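Local structure of 4'-phospho-dehydrooxetanocin synthase (Bacillus megaterium, 5UL3) at residues 241-246 with 279-284; 309-314 with 329-334; 459-464 with 515-520; 499-504 with 527-532. The protein catalyses the cobalamin- and S-adenosylmethionine-dependent radical ring contraction of dAMP to an oxetane aldehyde, a step in the biosynthesis of the nucleoside analogue oxetanocin A. One frame throughout, in Å; residues are numbered along the deposited sequence.

Contact 1 (241-246 with 279-284); sequences GEYTLR and ETVNFK
The ring of Tyr243 lies against Val281, and this is the dense part of the contact. Val281 CG2 sits 3.9 Å from the centroid of the Tyr243 ring, only 6° off the ring normal, a CH-pi contact over one face; Arg246 NH1 lies over the opposite face, near the rim. With CG2 beside the backbone N (chi1 of Val281 170°), the same methyl also rests 3.9 Å from Glu242 OE1, so a branched, apolar residue fills the angle between two helix residues. A long phenol suits position 243 because its hydroxyl reaches the other backbone: Asn282 N donates to Tyr243 OH over 3.0 Å, almost straight at 175°, and Glu286 holds the same hydroxyl. Tyr243 lies near the start of helix 242-252 in the cobalamin-binding Rossmann domain, whereas 279-284 leads through an inverse gamma turn centred on Asn282 into helix 283-286. Glu242 bonds the cofactor through OE1 and forms a salt bridge to Arg311 through OE2. Toward solvent the fit slackens. Arg246 NH2 and OE1 of the exposed Glu279 stay 4.6 Å apart; a water accepts from Arg246 NH2 at 3.0 Å and donates to Glu279 OE1 at 2.7 Å.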
loop_
_atom_site.group_PDB
_atom_site.type_symbol
_atom_site.label_atom_id
_atom_site.label_comp_id
_atom_site.label_asym_id
_atom_site.label_seq_id
_atom_site.Cartn_x
_atom_site.Cartn_y
_atom_site.Cartn_z
ATOM N N GLY A 241 12.940 8.680 2.998
ATOM C CA GLY A 241 13.831 9.305 2.036
ATOM C C GLY A 241 13.979 10.815 2.103
ATOM O O GLY A 241 14.935 11.356 1.538
ATOM N N GLU A 242 13.066 11.504 2.797
ATOM C CA GLU A 242 13.007 12.967 2.726
ATOM C C GLU A 242 14.302 13.613 3.206
ATOM O O GLU A 242 14.924 14.410 2.498
ATOM C CB GLU A 242 11.823 13.483 3.548
ATOM C CG GLU A 242 10.447 13.232 2.932
ATOM C CD GLU A 242 9.835 11.855 3.251
ATOM O OE1 GLU A 242 10.541 10.930 3.712
ATOM O OE2 GLU A 242 8.617 11.699 2.992
ATOM N N TYR A 243 14.700 13.318 4.440
ATOM C CA TYR A 243 15.908 13.941 4.975
ATOM C C TYR A 243 17.165 13.390 4.327
ATOM O O TYR A 243 18.168 14.101 4.233
ATOM C CB TYR A 243 15.990 13.740 6.486
ATOM C CG TYR A 243 14.906 14.423 7.273
ATOM C CD1 TYR A 243 14.087 15.374 6.695
ATOM C CD2 TYR A 243 14.711 14.110 8.617
ATOM C CE1 TYR A 243 13.090 15.991 7.420
ATOM C CE2 TYR A 243 13.720 14.719 9.347
ATOM C CZ TYR A 243 12.914 15.656 8.751
ATOM O OH TYR A 243 11.934 16.271 9.494
ATOM N N THR A 244 17.123 12.133 3.879
ATOM C CA THR A 244 18.219 11.575 3.101
ATOM C C THR A 244 18.478 12.421 1.856
ATOM O O THR A 244 19.618 12.814 1.582
ATOM C CB THR A 244 17.893 10.128 2.724
ATOM O OG1 THR A 244 17.956 9.297 3.891
ATOM C CG2 THR A 244 18.866 9.592 1.665
ATOM N N LEU A 245 17.423 12.730 1.103
ATOM C CA LEU A 245 17.611 13.513 -0.120
ATOM C C LEU A 245 18.028 14.939 0.211
ATOM O O LEU A 245 18.918 15.493 -0.440
ATOM C CB LEU A 245 16.342 13.485 -0.981
ATOM C CG LEU A 245 16.041 12.132 -1.641
ATOM C CD1 LEU A 245 14.662 12.157 -2.292
ATOM C CD2 LEU A 245 17.095 11.826 -2.689
ATOM N N ARG A 246 17.423 15.536 1.243
ATOM C CA ARG A 246 17.891 16.833 1.730
ATOM C C ARG A 246 19.400 16.828 1.962
ATOM O O ARG A 246 20.108 17.775 1.584
ATOM C CB ARG A 246 17.165 17.186 3.038
ATOM C CG ARG A 246 17.668 18.457 3.700
ATOM C CD ARG A 246 17.286 18.466 5.194
ATOM N NE ARG A 246 17.980 17.429 5.948
ATOM C CZ ARG A 246 17.666 17.060 7.186
ATOM N NH1 ARG A 246 16.662 17.645 7.823
ATOM N NH2 ARG A 246 18.360 16.110 7.789
ATOM N N GLU A 279 17.039 10.233 11.306
ATOM C CA GLU A 279 16.124 10.977 12.160
ATOM C C GLU A 279 14.721 10.849 11.575
ATOM O O GLU A 279 14.499 11.183 10.404
ATOM C CB GLU A 279 16.562 12.436 12.249
ATOM C CG GLU A 279 15.569 13.370 12.923
ATOM C CD GLU A 279 15.844 14.840 12.613
ATOM O OE1 GLU A 279 16.905 15.157 12.031
ATOM O OE2 GLU A 279 14.983 15.679 12.937
ATOM N N THR A 280 13.780 10.346 12.369
ATOM C CA THR A 280 12.430 10.157 11.849
ATOM C C THR A 280 11.835 11.481 11.369
ATOM O O THR A 280 11.963 12.525 12.021
ATOM C CB THR A 280 11.548 9.514 12.912
ATOM O OG1 THR A 280 12.083 8.218 13.211
ATOM C CG2 THR A 280 10.118 9.353 12.378
ATOM N N VAL A 281 11.200 11.438 10.195
ATOM C CA VAL A 281 10.729 12.667 9.560
ATOM C C VAL A 281 9.591 13.292 10.362
ATOM O O VAL A 281 8.718 12.600 10.898
ATOM C CB VAL A 281 10.303 12.369 8.110
ATOM C CG1 VAL A 281 9.573 13.579 7.489
ATOM C CG2 VAL A 281 11.537 12.020 7.274
ATOM N N ASN A 282 9.597 14.622 10.453
ATOM C CA ASN A 282 8.494 15.350 11.072
ATOM C C ASN A 282 7.332 15.375 10.073
ATOM O O ASN A 282 7.050 16.376 9.407
ATOM C CB ASN A 282 8.957 16.747 11.475
ATOM C CG ASN A 282 7.863 17.555 12.115
ATOM O OD1 ASN A 282 6.823 17.017 12.499
ATOM N ND2 ASN A 282 8.092 18.863 12.247
ATOM N N PHE A 283 6.661 14.217 9.963
ATOM C CA PHE A 283 5.623 14.013 8.948
ATOM C C PHE A 283 4.464 14.979 9.134
ATOM O O PHE A 283 3.920 15.494 8.148
ATOM C CB PHE A 283 5.128 12.560 9.014
ATOM C CG PHE A 283 4.161 12.175 7.931
ATOM C CD1 PHE A 283 4.557 12.147 6.601
ATOM C CD2 PHE A 283 2.862 11.794 8.252
ATOM C CE1 PHE A 283 3.664 11.760 5.588
ATOM C CE2 PHE A 283 1.973 11.414 7.262
ATOM C CZ PHE A 283 2.378 11.396 5.927
ATOM N N LYS A 284 4.104 15.264 10.393
ATOM C CA LYS A 284 2.974 16.103 10.773
ATOM C C LYS A 284 2.839 17.333 9.894
ATOM O O LYS A 284 1.733 17.667 9.442
ATOM C CB LYS A 284 3.101 16.548 12.227
ATOM C CG LYS A 284 2.049 17.561 12.623
ATOM C CD LYS A 284 1.804 17.546 14.129
ATOM C CE LYS A 284 0.539 18.326 14.488
ATOM N NZ LYS A 284 0.177 18.158 15.927
HETATM O O HOH W 1 18.787 14.477 10.254
#

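Contact 2 (309-314 with 329-334); sequences TSRGCD and SWRPLS. With SF4 (iron/sulfur cluster), chain B; EDO (1,2-ethanediol), chain S.
Arg311 and Arg331 face each other as an antiparallel hydrogen-bonded pair, where the first strand of the partial TIM barrel of the AdoMet radical domain meets edge strand 331-332. Arg331 N reaches Arg311 O at 2.8 Å, and Arg311 N returns a bond to Arg331 O. Their guanidinium planes stand 74° apart. Arg331 is folded at chi2 (93°) and chi3, which lays its guanidinium back over its neighbour: Arg311 CB sits above the centre of one face, 3.4 Å from Arg331 NH1. In the plane of that group, Arg331 NH2 donates to Ser329 O at 3.1 Å, which fixes its rotation. Arg311 instead runs extended toward the cobalamin pocket; Glu240 takes both arginines, while Glu242 and Glu308 also bind Arg311, so the gathered carboxylates probably balance the two positive charges. The Ser310 and Trp330 side chains meet away from the arginines. Ser310 CB lies 3.3 Å from Trp330 NE1, which donates to Glu364 O, and the small serine leaves room for the indole. Gly312 O comes to the indole edge, 3.4 Å from Trp330 CD1. The positive phi at 312 suits glycine, and Gly312 CA packs between Ser329 O and Arg331 NH2, 3.4 Å from each. Just past the strand comes the first cluster cysteine: Cys313 SG binds iron FE4 of the [4Fe-4S] cluster at 2.3 Å.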
loop_
_atom_site.group_PDB
_atom_site.type_symbol
_atom_site.label_atom_id
_atom_site.label_comp_id
_atom_site.label_asym_id
_atom_site.label_seq_id
_atom_site.Cartn_x
_atom_site.Cartn_y
_atom_site.Cartn_z
ATOM N N THR A 309 -1.990 9.141 5.423
ATOM C CA THR A 309 -2.315 10.185 6.402
ATOM C C THR A 309 -1.582 9.985 7.724
ATOM O O THR A 309 -1.775 10.777 8.656
ATOM C CB THR A 309 -3.835 10.282 6.670
ATOM O OG1 THR A 309 -4.312 9.085 7.316
ATOM C CG2 THR A 309 -4.624 10.511 5.349
ATOM N N SER A 310 -0.758 8.948 7.815
ATOM C CA SER A 310 0.071 8.657 8.981
ATOM C C SER A 310 1.130 7.657 8.555
ATOM O O SER A 310 0.964 6.938 7.567
ATOM C CB SER A 310 -0.756 8.095 10.145
ATOM O OG SER A 310 -1.265 6.813 9.837
ATOM N N ARG A 311 2.221 7.604 9.320
ATOM C CA ARG A 311 3.303 6.668 9.064
ATOM C C ARG A 311 3.569 5.865 10.326
ATOM O O ARG A 311 3.474 6.398 11.432
ATOM C CB ARG A 311 4.576 7.391 8.641
ATOM C CG ARG A 311 4.413 8.069 7.269
ATOM C CD ARG A 311 5.721 8.654 6.786
ATOM N NE ARG A 311 5.624 9.074 5.374
ATOM C CZ ARG A 311 6.581 9.766 4.748
ATOM N NH1 ARG A 311 7.690 10.106 5.402
ATOM N NH2 ARG A 311 6.424 10.130 3.477
ATOM N N GLY A 312 3.903 4.591 10.131
ATOM C CA GLY A 312 4.257 3.693 11.215
ATOM C C GLY A 312 3.067 2.987 11.837
ATOM O O GLY A 312 1.900 3.167 11.464
ATOM N N CYS A 313 3.392 2.160 12.830
ATOM C CA CYS A 313 2.415 1.383 13.575
ATOM C C CYS A 313 2.791 1.494 15.045
ATOM O O CYS A 313 3.915 1.154 15.407
ATOM C CB CYS A 313 2.431 -0.078 13.143
ATOM S SG CYS A 313 1.227 -1.106 14.073
ATOM N N ASP A 314 1.869 1.977 15.874
ATOM C CA ASP A 314 2.192 2.105 17.291
ATOM C C ASP A 314 2.207 0.755 17.993
ATOM O O ASP A 314 2.818 0.637 19.062
ATOM C CB ASP A 314 1.217 3.060 17.985
ATOM C CG ASP A 314 -0.229 2.768 17.661
ATOM O OD1 ASP A 314 -0.690 1.631 17.890
ATOM O OD2 ASP A 314 -0.915 3.700 17.196
ATOM N N SER A 329 6.886 3.700 15.754
ATOM C CA SER A 329 6.084 4.761 16.331
ATOM C C SER A 329 5.145 5.280 15.253
ATOM O O SER A 329 5.405 5.117 14.061
ATOM C CB SER A 329 6.951 5.913 16.851
ATOM O OG SER A 329 7.734 6.441 15.793
ATOM N N TRP A 330 4.062 5.915 15.679
ATOM C CA TRP A 330 3.004 6.353 14.771
ATOM C C TRP A 330 3.057 7.872 14.644
ATOM O O TRP A 330 3.009 8.580 15.649
ATOM C CB TRP A 330 1.648 5.872 15.282
ATOM C CG TRP A 330 0.478 6.143 14.377
ATOM C CD1 TRP A 330 0.174 5.494 13.216
ATOM C CD2 TRP A 330 -0.578 7.086 14.606
ATOM N NE1 TRP A 330 -0.997 5.987 12.697
ATOM C CE2 TRP A 330 -1.471 6.978 13.517
ATOM C CE3 TRP A 330 -0.844 8.024 15.613
ATOM C CZ2 TRP A 330 -2.621 7.752 13.418
ATOM C CZ3 TRP A 330 -1.985 8.793 15.515
ATOM C CH2 TRP A 330 -2.855 8.664 14.415
ATOM N N ARG A 331 3.170 8.365 13.408
ATOM C CA ARG A 331 3.345 9.790 13.113
ATOM C C ARG A 331 2.185 10.265 12.238
ATOM O O ARG A 331 2.193 10.032 11.016
ATOM C CB ARG A 331 4.678 10.031 12.400
ATOM C CG ARG A 331 5.917 9.551 13.178
ATOM C CD ARG A 331 6.332 8.124 12.801
ATOM N NE ARG A 331 6.961 8.061 11.477
ATOM C CZ ARG A 331 7.248 6.927 10.847
ATOM N NH1 ARG A 331 7.843 6.952 9.656
ATOM N NH2 ARG A 331 6.951 5.757 11.418
ATOM N N PRO A 332 1.168 10.899 12.802
ATOM C CA PRO A 332 0.008 11.320 12.003
ATOM C C PRO A 332 0.182 12.677 11.349
ATOM O O PRO A 332 0.846 13.578 11.870
ATOM C CB PRO A 332 -1.116 11.386 13.046
ATOM C CG PRO A 332 -0.368 11.809 14.314
ATOM C CD PRO A 332 0.922 11.028 14.249
ATOM N N LEU A 333 -0.429 12.808 10.168
ATOM C CA LEU A 333 -0.721 14.127 9.626
ATOM C C LEU A 333 -1.720 14.852 10.518
ATOM O O LEU A 333 -2.629 14.243 11.081
ATOM C CB LEU A 333 -1.325 14.006 8.213
ATOM C CG LEU A 333 -0.500 13.940 6.947
ATOM C CD1 LEU A 333 -1.425 14.019 5.721
ATOM C CD2 LEU A 333 0.534 15.045 6.928
ATOM N N SER A 334 -1.589 16.182 10.607
ATOM C CA SER A 334 -2.621 16.945 11.293
ATOM C C SER A 334 -3.957 16.831 10.558
ATOM O O SER A 334 -4.016 16.512 9.366
ATOM C CB SER A 334 -2.239 18.425 11.411
ATOM O OG SER A 334 -2.332 19.084 10.155
HETATM FE FE1 SF4 B . 0.746 -5.824 13.129
HETATM FE FE2 SF4 B . -0.537 -4.408 11.200
HETATM FE FE3 SF4 B . 2.219 -4.833 11.100
HETATM FE FE4 SF4 B . 1.176 -3.121 12.958
HETATM S S1 SF4 B . 1.121 -2.863 10.666
HETATM S S2 SF4 B . 2.771 -4.732 13.339
HETATM S S3 SF4 B . -0.780 -4.215 13.479
HETATM S S4 SF4 B . 0.541 -6.411 10.945
HETATM C C1 EDO S . 11.540 3.170 15.036
HETATM O O1 EDO S . 12.648 2.351 15.420
HETATM C C2 EDO S . 10.847 3.772 16.224
HETATM O O2 EDO S . 10.123 4.927 15.814
#

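Contact 3 (459-464 with 515-520); sequences LRLVSA and DKLLND
Arg460 leaves its helix with CG trans to the backbone N (chi1 -165°), continues straight through chi2 and bends at chi3 (-71°), a path that carries its guanidinium past Leu517 to the end of the facing helix. There Arg460 NH1 donates to Leu517 O over 2.9 Å, nearly in line with the carbonyl and slightly out of the guanidinium plane. Arginine suits this place because its methylene stem can pack while its head bonds: Arg460 CG touches Leu517 CD2 at 3.9 Å as the two side chains run alongside each other, pointing opposite ways. Arg460 NH2 is used as well, by Asp497 O.

Helices 452-464 and 510-519 pack here within the radical SAM core region, away from the cofactor sites. Their local axes approach to 10.2 Å at 138°. Leu517 is the centre of the packing. Its CD1 branch enters between Ala464 CB, 3.7 Å away, and Leu461 CD2, 3.8 Å away, while CD2 faces the arginine stem. Alanine's single methyl lets the leucine come close, and Leu461 CD2 also reaches the end of Leu518 more loosely. Leu517 O lies in the last turn of its helix, so the partial negative charge at that C-terminal end probably also favours the arginine. Within the first helix, Leu459 O accepts from Ser463 N and, at 2.7 Å, from Ser463 OG, the donors arriving from opposite faces of the carbonyl plane; Ser463 OG also meets Met500 N of segment 499-504.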
loop_
_atom_site.group_PDB
_atom_site.type_symbol
_atom_site.label_atom_id
_atom_site.label_comp_id
_atom_site.label_asym_id
_atom_site.label_seq_id
_atom_site.Cartn_x
_atom_site.Cartn_y
_atom_site.Cartn_z
ATOM N N LEU A 459 -15.642 -7.775 13.691
ATOM C CA LEU A 459 -16.276 -7.886 12.373
ATOM C C LEU A 459 -17.762 -7.573 12.453
ATOM O O LEU A 459 -18.331 -6.955 11.545
ATOM C CB LEU A 459 -16.067 -9.285 11.794
ATOM C CG LEU A 459 -14.625 -9.735 11.573
ATOM C CD1 LEU A 459 -14.591 -11.160 10.972
ATOM C CD2 LEU A 459 -13.868 -8.737 10.710
ATOM N N ARG A 460 -18.396 -7.992 13.542
ATOM C CA ARG A 460 -19.804 -7.691 13.779
ATOM C C ARG A 460 -20.049 -6.185 13.843
ATOM O O ARG A 460 -20.980 -5.660 13.214
ATOM C CB ARG A 460 -20.219 -8.384 15.085
ATOM C CG ARG A 460 -21.697 -8.502 15.363
ATOM C CD ARG A 460 -21.950 -9.241 16.691
ATOM N NE ARG A 460 -21.652 -10.668 16.628
ATOM C CZ ARG A 460 -21.412 -11.430 17.689
ATOM N NH1 ARG A 460 -21.421 -10.904 18.915
ATOM N NH2 ARG A 460 -21.154 -12.716 17.533
ATOM N N LEU A 461 -19.223 -5.469 14.610
ATOM C CA LEU A 461 -19.403 -4.032 14.771
ATOM C C LEU A 461 -19.180 -3.273 13.463
ATOM O O LEU A 461 -19.973 -2.395 13.102
ATOM C CB LEU A 461 -18.458 -3.516 15.869
ATOM C CG LEU A 461 -18.777 -4.053 17.268
ATOM C CD1 LEU A 461 -17.599 -3.860 18.245
ATOM C CD2 LEU A 461 -20.038 -3.369 17.825
ATOM N N VAL A 462 -18.101 -3.586 12.746
ATOM C CA VAL A 462 -17.811 -2.839 11.520
ATOM C C VAL A 462 -18.845 -3.155 10.449
ATOM O O VAL A 462 -19.331 -2.251 9.758
ATOM C CB VAL A 462 -16.386 -3.126 11.015
ATOM C CG1 VAL A 462 -16.160 -2.410 9.656
ATOM C CG2 VAL A 462 -15.342 -2.623 12.053
ATOM N N SER A 463 -19.202 -4.432 10.299
ATOM C CA SER A 463 -20.173 -4.774 9.254
ATOM C C SER A 463 -21.551 -4.186 9.554
ATOM O O SER A 463 -22.247 -3.745 8.625
ATOM C CB SER A 463 -20.243 -6.290 9.062
ATOM O OG SER A 463 -20.686 -6.967 10.225
ATOM N N ALA A 464 -21.937 -4.107 10.835
ATOM C CA ALA A 464 -23.223 -3.512 11.184
ATOM C C ALA A 464 -23.309 -2.047 10.780
ATOM O O ALA A 464 -24.417 -1.533 10.594
ATOM C CB ALA A 464 -23.498 -3.668 12.692
ATOM N N ASP A 515 -24.162 -2.629 23.068
ATOM C CA ASP A 515 -24.589 -3.687 23.982
ATOM C C ASP A 515 -25.333 -4.792 23.243
ATOM O O ASP A 515 -25.138 -5.981 23.526
ATOM C CB ASP A 515 -25.459 -3.101 25.096
ATOM C CG ASP A 515 -24.651 -2.352 26.134
ATOM O OD1 ASP A 515 -23.455 -2.669 26.302
ATOM O OD2 ASP A 515 -25.218 -1.451 26.790
ATOM N N LYS A 516 -26.177 -4.423 22.278
ATOM C CA LYS A 516 -26.947 -5.431 21.557
ATOM C C LYS A 516 -26.055 -6.300 20.676
ATOM O O LYS A 516 -26.259 -7.517 20.595
ATOM C CB LYS A 516 -28.043 -4.762 20.737
ATOM C CG LYS A 516 -29.278 -4.389 21.556
ATOM C CD LYS A 516 -30.251 -3.563 20.726
ATOM C CE LYS A 516 -31.487 -3.150 21.519
ATOM N NZ LYS A 516 -32.477 -4.258 21.636
ATOM N N LEU A 517 -25.058 -5.706 20.010
ATOM C CA LEU A 517 -24.177 -6.512 19.166
ATOM C C LEU A 517 -23.244 -7.403 19.978
ATOM O O LEU A 517 -22.811 -8.439 19.469
ATOM C CB LEU A 517 -23.378 -5.609 18.222
ATOM C CG LEU A 517 -24.218 -5.022 17.083
ATOM C CD1 LEU A 517 -23.456 -3.938 16.340
ATOM C CD2 LEU A 517 -24.643 -6.122 16.134
ATOM N N LEU A 518 -22.942 -7.053 21.228
ATOM C CA LEU A 518 -22.098 -7.933 22.022
ATOM C C LEU A 518 -22.885 -9.036 22.723
ATOM O O LEU A 518 -22.393 -10.162 22.830
ATOM C CB LEU A 518 -21.315 -7.132 23.063
ATOM C CG LEU A 518 -19.888 -6.757 22.676
ATOM C CD1 LEU A 518 -19.917 -5.717 21.550
ATOM C CD2 LEU A 518 -19.150 -6.229 23.893
ATOM N N ASN A 519 -24.106 -8.748 23.183
ATOM C CA ASN A 519 -24.788 -9.610 24.142
ATOM C C ASN A 519 -26.161 -10.101 23.713
ATOM O O ASN A 519 -26.615 -11.124 24.238
ATOM C CB ASN A 519 -24.957 -8.882 25.485
ATOM C CG ASN A 519 -23.657 -8.362 26.023
ATOM O OD1 ASN A 519 -22.685 -9.109 26.155
ATOM N ND2 ASN A 519 -23.614 -7.066 26.314
ATOM N N ASP A 520 -26.844 -9.400 22.812
ATOM C CA ASP A 520 -28.236 -9.708 22.484
ATOM C C ASP A 520 -28.241 -10.756 21.381
ATOM O O ASP A 520 -28.135 -10.432 20.198
ATOM C CB ASP A 520 -28.978 -8.441 22.081
ATOM C CG ASP A 520 -30.485 -8.612 22.079
ATOM O OD1 ASP A 520 -30.972 -9.706 21.734
ATOM O OD2 ASP A 520 -31.185 -7.631 22.403
#

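Contact 4 (499-504 with 527-532); sequences LMKPID and HKTGKP
Leu499 O and Thr529 N are joined by a 2.9 Å hydrogen bond of 171°, part of a single beta-type bridge centred on Met500 and Lys528 between two antiparallel loop segments. Its companion runs from Lys501 N to His527 O at 2.8 Å, so one backbone donor from each segment is satisfied by the other. Helix 452-464 serves two more donors: Met500 N meets Ser463 OG, and Ile503 N meets Ala464 O. A water 2.8 Å from Leu499 O probably gives it a second donor; another accepts from Leu499 N and probably donates to Lys531 O. Thr529 suits its place twice over: OG1, set between the backbone N and the carbonyl carbon (chi1 67°), accepts from Lys531 N at 3.1 Å in an ST turn, while CG2 packs on Lys501 CG. Gly530 supplies the positive phi of that turn. Side chains pack round the bridge. Met500 bends at chi2 (-69°), bringing its flexible thioether back so that CE touches Lys528 CA. Lys528 NZ pairs with Glu525. Ile503 CD1 covers a face of the His527 imidazole, 4.2 Å from its centroid, a CH-pi contact. In the plane of that ring a water lies 3.0 Å from His527 ND1 and donates to Pro502 O at 3.0 Å.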
loop_
_atom_site.group_PDB
_atom_site.type_symbol
_atom_site.label_atom_id
_atom_site.label_comp_id
_atom_site.label_asym_id
_atom_site.label_seq_id
_atom_site.Cartn_x
_atom_site.Cartn_y
_atom_site.Cartn_z
ATOM N N LEU A 499 -20.878 -11.656 10.521
ATOM C CA LEU A 499 -21.149 -10.646 9.503
ATOM C C LEU A 499 -22.591 -10.163 9.615
ATOM O O LEU A 499 -23.534 -10.955 9.490
ATOM C CB LEU A 499 -20.854 -11.208 8.110
ATOM C CG LEU A 499 -19.439 -11.783 7.943
ATOM C CD1 LEU A 499 -19.233 -12.371 6.549
ATOM C CD2 LEU A 499 -18.378 -10.716 8.245
ATOM N N MET A 500 -22.756 -8.866 9.859
ATOM C CA MET A 500 -24.058 -8.240 10.031
ATOM C C MET A 500 -24.442 -7.465 8.780
ATOM O O MET A 500 -23.590 -6.891 8.092
ATOM C CB MET A 500 -24.067 -7.278 11.222
ATOM C CG MET A 500 -23.753 -7.912 12.564
ATOM S SD MET A 500 -25.051 -9.032 13.138
ATOM C CE MET A 500 -24.195 -10.577 12.968
ATOM N N LYS A 501 -25.743 -7.442 8.498
ATOM C CA LYS A 501 -26.266 -6.514 7.521
ATOM C C LYS A 501 -26.097 -5.097 8.046
ATOM O O LYS A 501 -25.977 -4.892 9.255
ATOM C CB LYS A 501 -27.748 -6.770 7.264
ATOM C CG LYS A 501 -28.074 -8.112 6.662
ATOM C CD LYS A 501 -29.590 -8.284 6.594
ATOM C CE LYS A 501 -29.981 -9.463 5.719
ATOM N NZ LYS A 501 -31.448 -9.706 5.750
ATOM N N PRO A 502 -26.087 -4.099 7.160
ATOM C CA PRO A 502 -26.131 -2.707 7.629
ATOM C C PRO A 502 -27.367 -2.494 8.482
ATOM O O PRO A 502 -28.489 -2.768 8.058
ATOM C CB PRO A 502 -26.188 -1.888 6.329
ATOM C CG PRO A 502 -25.562 -2.783 5.301
ATOM C CD PRO A 502 -25.954 -4.184 5.694
ATOM N N ILE A 503 -27.154 -2.016 9.702
ATOM C CA ILE A 503 -28.223 -1.895 10.684
ATOM C C ILE A 503 -28.692 -0.450 10.702
ATOM O O ILE A 503 -27.877 0.472 10.799
ATOM C CB ILE A 503 -27.755 -2.345 12.079
ATOM C CG1 ILE A 503 -27.456 -3.845 12.077
ATOM C CG2 ILE A 503 -28.816 -2.024 13.119
ATOM C CD1 ILE A 503 -27.006 -4.390 13.420
ATOM N N ASP A 504 -30.003 -0.247 10.587
ATOM C CA ASP A 504 -30.552 1.097 10.732
ATOM C C ASP A 504 -30.434 1.499 12.195
ATOM O O ASP A 504 -31.110 0.928 13.056
ATOM C CB ASP A 504 -32.003 1.143 10.261
ATOM C CG ASP A 504 -32.511 2.570 10.055
ATOM O OD1 ASP A 504 -32.107 3.477 10.817
ATOM O OD2 ASP A 504 -33.315 2.785 9.120
ATOM N N HIS A 527 -30.155 -9.696 12.581
ATOM C CA HIS A 527 -29.459 -8.803 11.665
ATOM C C HIS A 527 -28.310 -9.455 10.899
ATOM O O HIS A 527 -27.699 -8.789 10.055
ATOM C CB HIS A 527 -28.948 -7.584 12.436
ATOM C CG HIS A 527 -30.038 -6.674 12.916
ATOM N ND1 HIS A 527 -30.665 -5.762 12.092
ATOM C CD2 HIS A 527 -30.606 -6.529 14.138
ATOM C CE1 HIS A 527 -31.575 -5.099 12.784
ATOM N NE2 HIS A 527 -31.555 -5.540 14.029
ATOM N N LYS A 528 -28.005 -10.723 11.147
ATOM C CA LYS A 528 -26.880 -11.360 10.477
ATOM C C LYS A 528 -27.134 -11.467 8.977
ATOM O O LYS A 528 -28.280 -11.534 8.521
ATOM C CB LYS A 528 -26.629 -12.747 11.075
ATOM C CG LYS A 528 -27.648 -13.799 10.638
ATOM C CD LYS A 528 -27.450 -15.142 11.348
ATOM C CE LYS A 528 -28.394 -16.200 10.763
ATOM N NZ LYS A 528 -28.457 -17.440 11.592
ATOM N N THR A 529 -26.053 -11.445 8.190
ATOM C CA THR A 529 -26.213 -11.760 6.771
ATOM C C THR A 529 -26.392 -13.253 6.540
ATOM O O THR A 529 -26.858 -13.647 5.464
ATOM C CB THR A 529 -25.017 -11.295 5.922
ATOM O OG1 THR A 529 -23.852 -12.064 6.269
ATOM C CG2 THR A 529 -24.736 -9.788 6.083
ATOM N N GLY A 530 -26.029 -14.086 7.510
ATOM C CA GLY A 530 -26.008 -15.520 7.310
ATOM C C GLY A 530 -24.816 -16.037 6.536
ATOM O O GLY A 530 -24.717 -17.252 6.323
ATOM N N LYS A 531 -23.906 -15.166 6.112
ATOM C CA LYS A 531 -22.737 -15.654 5.385
ATOM C C LYS A 531 -21.594 -15.955 6.352
ATOM O O LYS A 531 -21.380 -15.206 7.307
ATOM C CB LYS A 531 -22.276 -14.633 4.366
ATOM C CG LYS A 531 -23.375 -14.177 3.429
ATOM C CD LYS A 531 -22.806 -13.760 2.090
ATOM C CE LYS A 531 -23.816 -14.002 0.974
ATOM N NZ LYS A 531 -24.305 -15.416 0.960
ATOM N N PRO A 532 -20.855 -17.035 6.129
ATOM C CA PRO A 532 -19.727 -17.346 7.008
ATOM C C PRO A 532 -18.559 -16.397 6.784
ATOM O O PRO A 532 -18.424 -15.747 5.743
ATOM C CB PRO A 532 -19.352 -18.782 6.633
ATOM C CG PRO A 532 -19.961 -19.021 5.290
ATOM C CD PRO A 532 -21.141 -18.118 5.165
HETATM O O HOH W 2 -20.593 -14.473 9.812
HETATM O O HOH W 3 -23.728 -13.728 9.140
HETATM O O HOH W 4 -30.507 -4.692 9.294
#

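From the N terminus, contact 1 comes first: it closes the stretch holding strands 264-267 and 273-275, joining the start of helix 242-252 in the cobalamin domain to the segment 279-284 that leads into helix 283-286. Contact 2 follows in series, closing the short cluster-binding loop. The two touch, as Phe283 packs on Arg311 and Thr280 on Arg331, so segment 279-284 lies against the first barrel strands. Contacts 3 and 4 form a separate pair, with the centre of contact 3 about 28 Å from that of contact 2. Their segments alternate along the chain, so their loops cross: contact 3 joins helix 452-464 to helix 510-519, segment 499-504 bonds to 452-464, and contact 4 joins 499-504 to the end of helix 521-527.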